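PDB 6SQX: peptide-binding protein from Photobacterium damsela subsp. piscicida, which is a secreted endopeptidase of the NlpC/P60 type that cleaves the peptidoglycan of potentially competing bacteria. Local coordinates for residues Asp70-Asn75 / Leu200-Gly205; Asn75-Val80 / Leu91-Asp96; Arg142-Asn147 / Glu220-Gln225. One frame throughout, in Å; residues are numbered along the deposited sequence. Where two conformers were deposited one is given.

Contact 1: residues Asp70-Asn75 / Leu200-Gly205; sequences DDANQN and LIKGQG
The ammonium nitrogen of Lys202 is gripped from several sides, and its shortest bond across the contact runs from NZ to the backbone oxygen of Asn73, at 2.8 Å. NZ comes in bent from the C=O line (C=O...N angle 151°) and tilted 24° out of the carbonyl plane. A second link goes through a water that accepts from Lys202 NZ at 3.1 Å and from Asn73 N at 2.9 Å, so both backbone polar atoms of Asn73 are tied to one lysine, one directly and one through the water. Gln67 OE1 takes a further hydrogen bond from NZ, and Asp76 O a weak one. The lysine stem runs straight through chi2 and chi3 and then bends at chi4 (86°), which swings NZ to the Asn73 carbonyl; the same bend leaves Lys202 CE 3.0 Å from Asn73 O. Ala72 CB lies 4.3 Å from Lys202 NZ.

The loop is also braced from within. Asn73 OD1 accepts the N-H of Asn75 at 2.8 Å, in the carbonyl plane, which makes an Asx turn, and it receives Asp76 N too. Lys202 belongs to strand 198-203 of a five-stranded antiparallel sheet consistent with the SH3 family assignment. The loop before strand 76-78 is anchored to that sheet by the Asn73 carbonyl, by the water on its N-H, and by Gln74 NE2, which donates to Leu189 O of strand 186-192 and also to Ile134 O. Neutral oxygens (Asn73 O, Gln67 OE1, the water) would be expected to share the positive charge of this buried lysine.

Contact 2: residues Asn75-Val80 / Leu91-Asp96; sequences NDFYYV and LKLEND
A two-stranded antiparallel hairpin, strands 76-78 and 87-89, runs straight into helix 90-102, and Phe77 of its first strand meets Leu93 of that helix. The touching atoms are Phe77 CD2 and Leu93 CD1, 4.2 Å apart, with the two side chains crossing at about a right angle. With the Phe77 CG anti to the backbone N (chi1 165°), CD2 is the ring atom that reaches Leu93. The phenol of Tyr79 comes in more loosely: Tyr79 OH lies 4.5 Å from Leu93 CD1. Within the first segment, Phe77 CE2 sits 3.4 Å above one face of the Tyr79 ring, offset toward the rim, while Tyr79 CE1 lies in the plane of the Phe77 ring at its edge. One ring therefore presents its edge to the face of the other, and Tyr79 also stacks on the ring of Tyr345.

The hairpin and the helix rest on the sheet that holds strand 206-211: Leu207 of that strand touches both Phe77 and Leu93, and Trp209 donates its NE1 to Glu94 OE1. No direct hydrogen bond joins the two segments. Instead a water donates to Asn75 O and accepts from Leu91 N, both at 2.8 Å, bridging the residue just before the strand to the first turn of the helix. On the helix, Lys92 NZ forms a salt bridge with Asp96 OD2 one turn on, at 2.9 Å; Asp96 OD2 receives it on its syn lone pair, and OD1 of the same carboxylate is paired with Arg99.

Contact 3: residues Arg142-Asn147 / Glu220-Gln225; sequences RGIVVN and ESFITQ
Ile144 holds CG1 anti to its backbone N (chi1 -162°), and Phe222 places CG in the same relation to its own N (chi1 -177°); these torsions bring Ile144 CD1, from strand 142-145, and the Phe222 ring, from helix 220-226, together. The strand belongs to the five-stranded antiparallel sheet that also holds strand 198-203, and the helix leads from its edge strand 215-217 to strand 230-234 of a second five-stranded sheet with the same strand order.

Contact is made by the end of the isoleucine: Ile144 CD1 is 3.9 Å from Phe222 CE1 and 4.0 Å from Phe222 CZ, with the side chains crossing at about a right angle. Residues of the second sheet pack on the same pair: Ala277 touches both Ile144 and Phe222, Leu279 packs on Phe222, and Pro269 on Ile144. No hydrogen bond crosses between the segments, so apolar packing joins them.

One residue along the helix, Ile223 meets the aliphatic part of Arg142, again nearly perpendicular. The arginine is extended from CG to NE. Its guanidinium pairs through NH2 with Asp70, and its methylene packs on the helix, Arg142 CD lying 3.8 Å from Ile223 CD1.

In the fold
Contacts 1 and 2 lie side by side, their centres about 10 Å apart, and share Asn75, where the loop of contact 1 passes into the hairpin strand of contact 2; along the chain contact 2 is nested inside the span closed by contact 1. Contact 3, centred about 14 Å from contact 1 and 23 Å from contact 2, opens after contact 2 and alternates in sequence with contact 1. Contacts 1 and 3 both reach the antiparallel sheet holding strands 142-145 and 198-203, and a salt bridge joins their segments. The hairpin 76-78/87-89 with helix 90-102, and the helix leading to the next sheet, thus both attach to that one sheet.

Contact 1: residues Asp70-Asn75 / Leu200-Gly205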
# COMPACT_ATOMS: atom_id res chain seq x y z
N ASP A 70 14.68 8.94 18.02
CA ASP A 70 15.87 9.77 17.98
C ASP A 70 16.74 9.44 16.78
O ASP A 70 17.61 10.25 16.44
CB ASP A 70 16.67 9.61 19.29
CG ASP A 70 16.01 10.30 20.47
OD1 ASP A 70 15.04 11.07 20.25
OD2 ASP A 70 16.48 10.08 21.63
N ASP A 71 16.53 8.28 16.15
CA ASP A 71 17.35 7.81 15.03
C ASP A 71 17.02 8.53 13.72
O ASP A 71 17.87 8.59 12.82
CB ASP A 71 17.12 6.30 14.82
CG ASP A 71 17.60 5.46 15.99
OD1 ASP A 71 18.65 5.80 16.59
OD2 ASP A 71 16.91 4.46 16.34
N ALA A 72 15.82 9.05 13.57
CA ALA A 72 15.37 9.62 12.32
C ALA A 72 15.83 11.08 12.19
O ALA A 72 16.02 11.79 13.19
CB ALA A 72 13.83 9.58 12.29
N ASN A 73 16.00 11.52 10.95
CA ASN A 73 16.40 12.90 10.69
C ASN A 73 15.76 13.39 9.40
O ASN A 73 15.15 12.61 8.65
CB ASN A 73 17.95 13.07 10.67
CG ASN A 73 18.60 12.37 9.50
OD1 ASN A 73 18.29 12.66 8.34
ND2 ASN A 73 19.52 11.44 9.78
N GLN A 74 15.88 14.69 9.14
CA GLN A 74 15.18 15.30 8.01
C GLN A 74 15.88 15.12 6.68
O GLN A 74 15.31 15.48 5.64
CB GLN A 74 14.96 16.80 8.24
CG GLN A 74 13.95 17.15 9.34
CD GLN A 74 13.93 18.63 9.57
OE1 GLN A 74 14.99 19.23 9.83
NE2 GLN A 74 12.77 19.25 9.43
N ASN A 75 17.09 14.54 6.66
CA ASN A 75 17.90 14.45 5.44
C ASN A 75 17.87 13.07 4.78
O ASN A 75 18.15 12.97 3.57
CB ASN A 75 19.35 14.85 5.74
CG ASN A 75 19.42 16.25 6.27
OD1 ASN A 75 19.19 17.21 5.53
ND2 ASN A 75 19.73 16.39 7.56
N LEU A 200 6.41 18.52 2.55
CA LEU A 200 7.11 17.29 2.25
C LEU A 200 7.28 16.54 3.57
O LEU A 200 7.76 17.12 4.55
CB LEU A 200 8.50 17.64 1.70
CG LEU A 200 9.40 16.43 1.34
CD1 LEU A 200 8.79 15.41 0.32
CD2 LEU A 200 10.80 16.90 0.90
N ILE A 201 6.82 15.28 3.62
CA ILE A 201 6.81 14.48 4.84
C ILE A 201 7.37 13.10 4.55
O ILE A 201 7.53 12.69 3.40
CB ILE A 201 5.37 14.33 5.40
CG1 ILE A 201 4.46 13.48 4.45
CG2 ILE A 201 4.77 15.72 5.60
CD1 ILE A 201 3.17 13.04 5.06
N LYS A 202 7.65 12.35 5.62
CA LYS A 202 7.91 10.93 5.46
C LYS A 202 7.29 10.17 6.61
O LYS A 202 7.22 10.67 7.74
CB LYS A 202 9.43 10.63 5.35
CG LYS A 202 10.30 11.24 6.47
CD LYS A 202 11.76 11.10 6.04
CE LYS A 202 12.73 11.67 7.08
NZ LYS A 202 13.11 10.71 8.17
N GLY A 203 6.83 8.95 6.31
CA GLY A 203 6.25 8.09 7.34
C GLY A 203 5.72 6.83 6.69
O GLY A 203 5.45 6.80 5.48
N GLN A 204 5.59 5.78 7.51
CA GLN A 204 5.10 4.49 7.01
C GLN A 204 5.90 3.98 5.80
O GLN A 204 5.42 3.15 5.01
CB GLN A 204 3.59 4.54 6.73
CG GLN A 204 2.72 4.12 7.91
CD GLN A 204 2.82 2.64 8.19
OE1 GLN A 204 3.93 2.10 8.30
NE2 GLN A 204 1.68 1.94 8.25
N GLY A 205 7.17 4.37 5.66
CA GLY A 205 7.95 3.88 4.53
C GLY A 205 7.71 4.63 3.23
O GLY A 205 8.07 4.14 2.15
O HOH W 1 15.86 9.44 8.88

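Contact 2: residues Asn75-Val80 / Leu91-Asp96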
# COMPACT_ATOMS: atom_id res chain seq x y z
N ASN A 75 17.09 14.54 6.66
CA ASN A 75 17.90 14.45 5.44
C ASN A 75 17.87 13.07 4.78
O ASN A 75 18.15 12.97 3.57
CB ASN A 75 19.35 14.85 5.74
CG ASN A 75 19.42 16.25 6.27
OD1 ASN A 75 19.19 17.21 5.53
ND2 ASN A 75 19.73 16.39 7.56
N ASP A 76 17.60 12.03 5.56
CA ASP A 76 17.74 10.64 5.13
C ASP A 76 16.37 9.98 5.17
O ASP A 76 15.61 10.17 6.13
CB ASP A 76 18.66 9.87 6.11
CG ASP A 76 20.08 10.47 6.22
OD1 ASP A 76 20.50 11.14 5.25
OD2 ASP A 76 20.73 10.24 7.26
N PHE A 77 16.07 9.19 4.14
CA PHE A 77 14.81 8.46 4.05
C PHE A 77 15.08 6.99 3.78
O PHE A 77 15.85 6.65 2.87
CB PHE A 77 13.90 9.05 2.94
CG PHE A 77 12.77 8.14 2.56
CD1 PHE A 77 11.71 7.89 3.44
CD2 PHE A 77 12.79 7.50 1.33
CE1 PHE A 77 10.66 7.02 3.09
CE2 PHE A 77 11.74 6.62 0.98
CZ PHE A 77 10.69 6.38 1.87
N TYR A 78 14.44 6.11 4.55
CA TYR A 78 14.59 4.66 4.42
C TYR A 78 13.29 4.05 3.91
O TYR A 78 12.25 4.24 4.54
CB TYR A 78 14.87 4.05 5.80
CG TYR A 78 16.22 4.44 6.34
CD1 TYR A 78 16.44 5.71 6.90
CD2 TYR A 78 17.30 3.56 6.27
CE1 TYR A 78 17.72 6.09 7.37
CE2 TYR A 78 18.57 3.91 6.76
CZ TYR A 78 18.78 5.17 7.28
OH TYR A 78 20.03 5.53 7.75
N TYR A 79 13.35 3.25 2.85
CA TYR A 79 12.16 2.43 2.55
C TYR A 79 11.89 1.41 3.64
O TYR A 79 10.74 1.02 3.84
CB TYR A 79 12.31 1.70 1.20
CG TYR A 79 12.31 2.66 0.06
CD1 TYR A 79 11.13 3.28 -0.36
CD2 TYR A 79 13.50 2.97 -0.62
CE1 TYR A 79 11.13 4.20 -1.39
CE2 TYR A 79 13.50 3.88 -1.69
CZ TYR A 79 12.30 4.49 -2.07
OH TYR A 79 12.26 5.41 -3.09
N VAL A 80 12.93 0.94 4.33
CA VAL A 80 12.80 0.02 5.46
C VAL A 80 13.61 0.63 6.60
O VAL A 80 14.85 0.60 6.57
CB VAL A 80 13.31 -1.38 5.08
CG1 VAL A 80 13.27 -2.34 6.30
CG2 VAL A 80 12.48 -1.93 3.89
N LEU A 91 17.15 15.15 -0.46
CA LEU A 91 17.32 16.24 -1.42
C LEU A 91 17.65 15.69 -2.81
O LEU A 91 17.13 16.17 -3.83
CB LEU A 91 18.39 17.21 -0.93
CG LEU A 91 18.68 18.46 -1.79
CD1 LEU A 91 17.37 19.25 -2.01
CD2 LEU A 91 19.75 19.30 -1.08
N LYS A 92 18.48 14.64 -2.87
CA LYS A 92 18.77 14.00 -4.16
C LYS A 92 17.49 13.46 -4.80
O LYS A 92 17.24 13.66 -6.00
CB LYS A 92 19.80 12.88 -3.99
CG LYS A 92 20.09 12.09 -5.26
CD LYS A 92 20.98 10.88 -4.98
CE LYS A 92 21.51 10.24 -6.26
NZ LYS A 92 20.46 9.91 -7.27
N LEU A 93 16.66 12.75 -4.01
CA LEU A 93 15.41 12.21 -4.55
C LEU A 93 14.51 13.32 -5.07
O LEU A 93 13.84 13.15 -6.10
CB LEU A 93 14.69 11.36 -3.50
CG LEU A 93 15.25 9.98 -3.15
CD1 LEU A 93 14.36 9.25 -2.11
CD2 LEU A 93 15.46 9.08 -4.37
N GLU A 94 14.43 14.44 -4.35
CA GLU A 94 13.61 15.55 -4.81
C GLU A 94 14.11 16.11 -6.12
O GLU A 94 13.33 16.33 -7.06
CB GLU A 94 13.55 16.64 -3.74
CG GLU A 94 12.82 16.18 -2.47
CD GLU A 94 11.38 15.79 -2.76
OE1 GLU A 94 10.62 16.69 -3.21
OE2 GLU A 94 11.04 14.61 -2.53
N ASN A 95 15.42 16.33 -6.21
CA ASN A 95 15.99 16.83 -7.46
C ASN A 95 15.81 15.83 -8.60
O ASN A 95 15.53 16.23 -9.74
CB ASN A 95 17.47 17.19 -7.28
CG ASN A 95 17.66 18.50 -6.53
OD1 ASN A 95 17.04 19.51 -6.85
ND2 ASN A 95 18.53 18.48 -5.53
N ASP A 96 15.98 14.54 -8.31
CA ASP A 96 15.74 13.50 -9.32
C ASP A 96 14.31 13.53 -9.83
O ASP A 96 14.07 13.30 -11.02
CB ASP A 96 16.03 12.11 -8.75
CG ASP A 96 17.52 11.84 -8.54
OD1 ASP A 96 18.36 12.64 -8.97
OD2 ASP A 96 17.82 10.80 -7.94
O HOH W 2 18.53 15.30 2.02

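Contact 3: residues Arg142-Asn147 / Glu220-Gln225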
# COMPACT_ATOMS: atom_id res chain seq x y z
N ARG A 142 8.73 16.37 14.43
CA ARG A 142 7.86 15.20 14.55
C ARG A 142 6.42 15.63 14.36
O ARG A 142 6.02 16.71 14.81
CB ARG A 142 8.03 14.57 15.93
CG ARG A 142 9.45 13.98 16.12
CD ARG A 142 9.72 13.43 17.52
NE ARG A 142 11.05 12.83 17.53
CZ ARG A 142 11.76 12.57 18.62
NH1 ARG A 142 11.29 12.87 19.83
NH2 ARG A 142 12.95 12.00 18.48
N GLY A 143 5.65 14.77 13.69
CA GLY A 143 4.28 15.14 13.38
C GLY A 143 3.34 13.97 13.21
O GLY A 143 3.69 12.82 13.49
N ILE A 144 2.13 14.28 12.76
CA ILE A 144 1.08 13.28 12.61
C ILE A 144 0.16 13.70 11.47
O ILE A 144 -0.06 14.89 11.24
CB ILE A 144 0.35 13.07 13.97
CG1 ILE A 144 -0.42 11.74 13.99
CG2 ILE A 144 -0.57 14.24 14.32
CD1 ILE A 144 -0.82 11.32 15.39
N VAL A 145 -0.40 12.70 10.78
CA VAL A 145 -1.42 12.95 9.76
C VAL A 145 -2.76 13.22 10.46
O VAL A 145 -3.18 12.42 11.31
CB VAL A 145 -1.53 11.76 8.79
CG1 VAL A 145 -2.67 11.97 7.77
CG2 VAL A 145 -0.18 11.56 8.06
N VAL A 146 -3.40 14.35 10.11
CA VAL A 146 -4.71 14.69 10.66
C VAL A 146 -5.86 14.47 9.68
O VAL A 146 -7.00 14.35 10.12
CB VAL A 146 -4.76 16.10 11.30
CG1 VAL A 146 -3.76 16.20 12.46
CG2 VAL A 146 -4.55 17.23 10.27
N ASN A 147 -5.61 14.46 8.38
CA ASN A 147 -6.62 14.07 7.40
C ASN A 147 -6.02 13.04 6.46
O ASN A 147 -4.85 13.14 6.09
CB ASN A 147 -7.10 15.27 6.58
CG ASN A 147 -7.97 16.22 7.37
OD1 ASN A 147 -8.95 15.80 8.01
ND2 ASN A 147 -7.66 17.51 7.32
N GLU A 220 6.43 16.82 22.72
CA GLU A 220 6.84 15.68 23.54
C GLU A 220 5.68 15.15 24.37
O GLU A 220 5.49 13.93 24.49
CB GLU A 220 8.02 16.08 24.43
CG GLU A 220 8.62 14.89 25.16
CD GLU A 220 9.88 15.24 25.93
OE1 GLU A 220 10.21 16.45 26.03
OE2 GLU A 220 10.55 14.30 26.43
N SER A 221 4.88 16.05 24.94
CA SER A 221 3.75 15.62 25.74
C SER A 221 2.75 14.82 24.91
O SER A 221 2.20 13.82 25.39
CB SER A 221 3.07 16.82 26.41
OG SER A 221 3.93 17.40 27.39
N PHE A 222 2.52 15.25 23.67
CA PHE A 222 1.61 14.52 22.79
C PHE A 222 2.07 13.07 22.63
O PHE A 222 1.26 12.12 22.69
CB PHE A 222 1.48 15.23 21.43
CG PHE A 222 0.51 14.56 20.50
CD1 PHE A 222 0.87 13.45 19.76
CD2 PHE A 222 -0.78 15.06 20.38
CE1 PHE A 222 -0.06 12.83 18.89
CE2 PHE A 222 -1.71 14.46 19.53
CZ PHE A 222 -1.34 13.35 18.78
N ILE A 223 3.36 12.88 22.38
CA ILE A 223 3.89 11.54 22.16
C ILE A 223 3.85 10.72 23.44
O ILE A 223 3.46 9.55 23.42
CB ILE A 223 5.31 11.63 21.57
CG1 ILE A 223 5.24 12.21 20.16
CG2 ILE A 223 5.97 10.27 21.54
CD1 ILE A 223 6.65 12.46 19.55
N THR A 224 4.24 11.32 24.57
CA THR A 224 4.15 10.64 25.86
C THR A 224 2.73 10.15 26.13
O THR A 224 2.52 9.00 26.55
CB THR A 224 4.63 11.57 26.98
OG1 THR A 224 6.02 11.89 26.78
CG2 THR A 224 4.48 10.90 28.36
N GLN A 225 1.75 11.02 25.92
CA GLN A 225 0.38 10.62 26.22
C GLN A 225 -0.13 9.60 25.20
O GLN A 225 -0.86 8.68 25.57
CB GLN A 225 -0.51 11.86 26.24
CG GLN A 225 -0.19 12.84 27.36
CD GLN A 225 -0.11 12.14 28.71
OE1 GLN A 225 -1.01 11.38 29.09
NE2 GLN A 225 0.99 12.39 29.44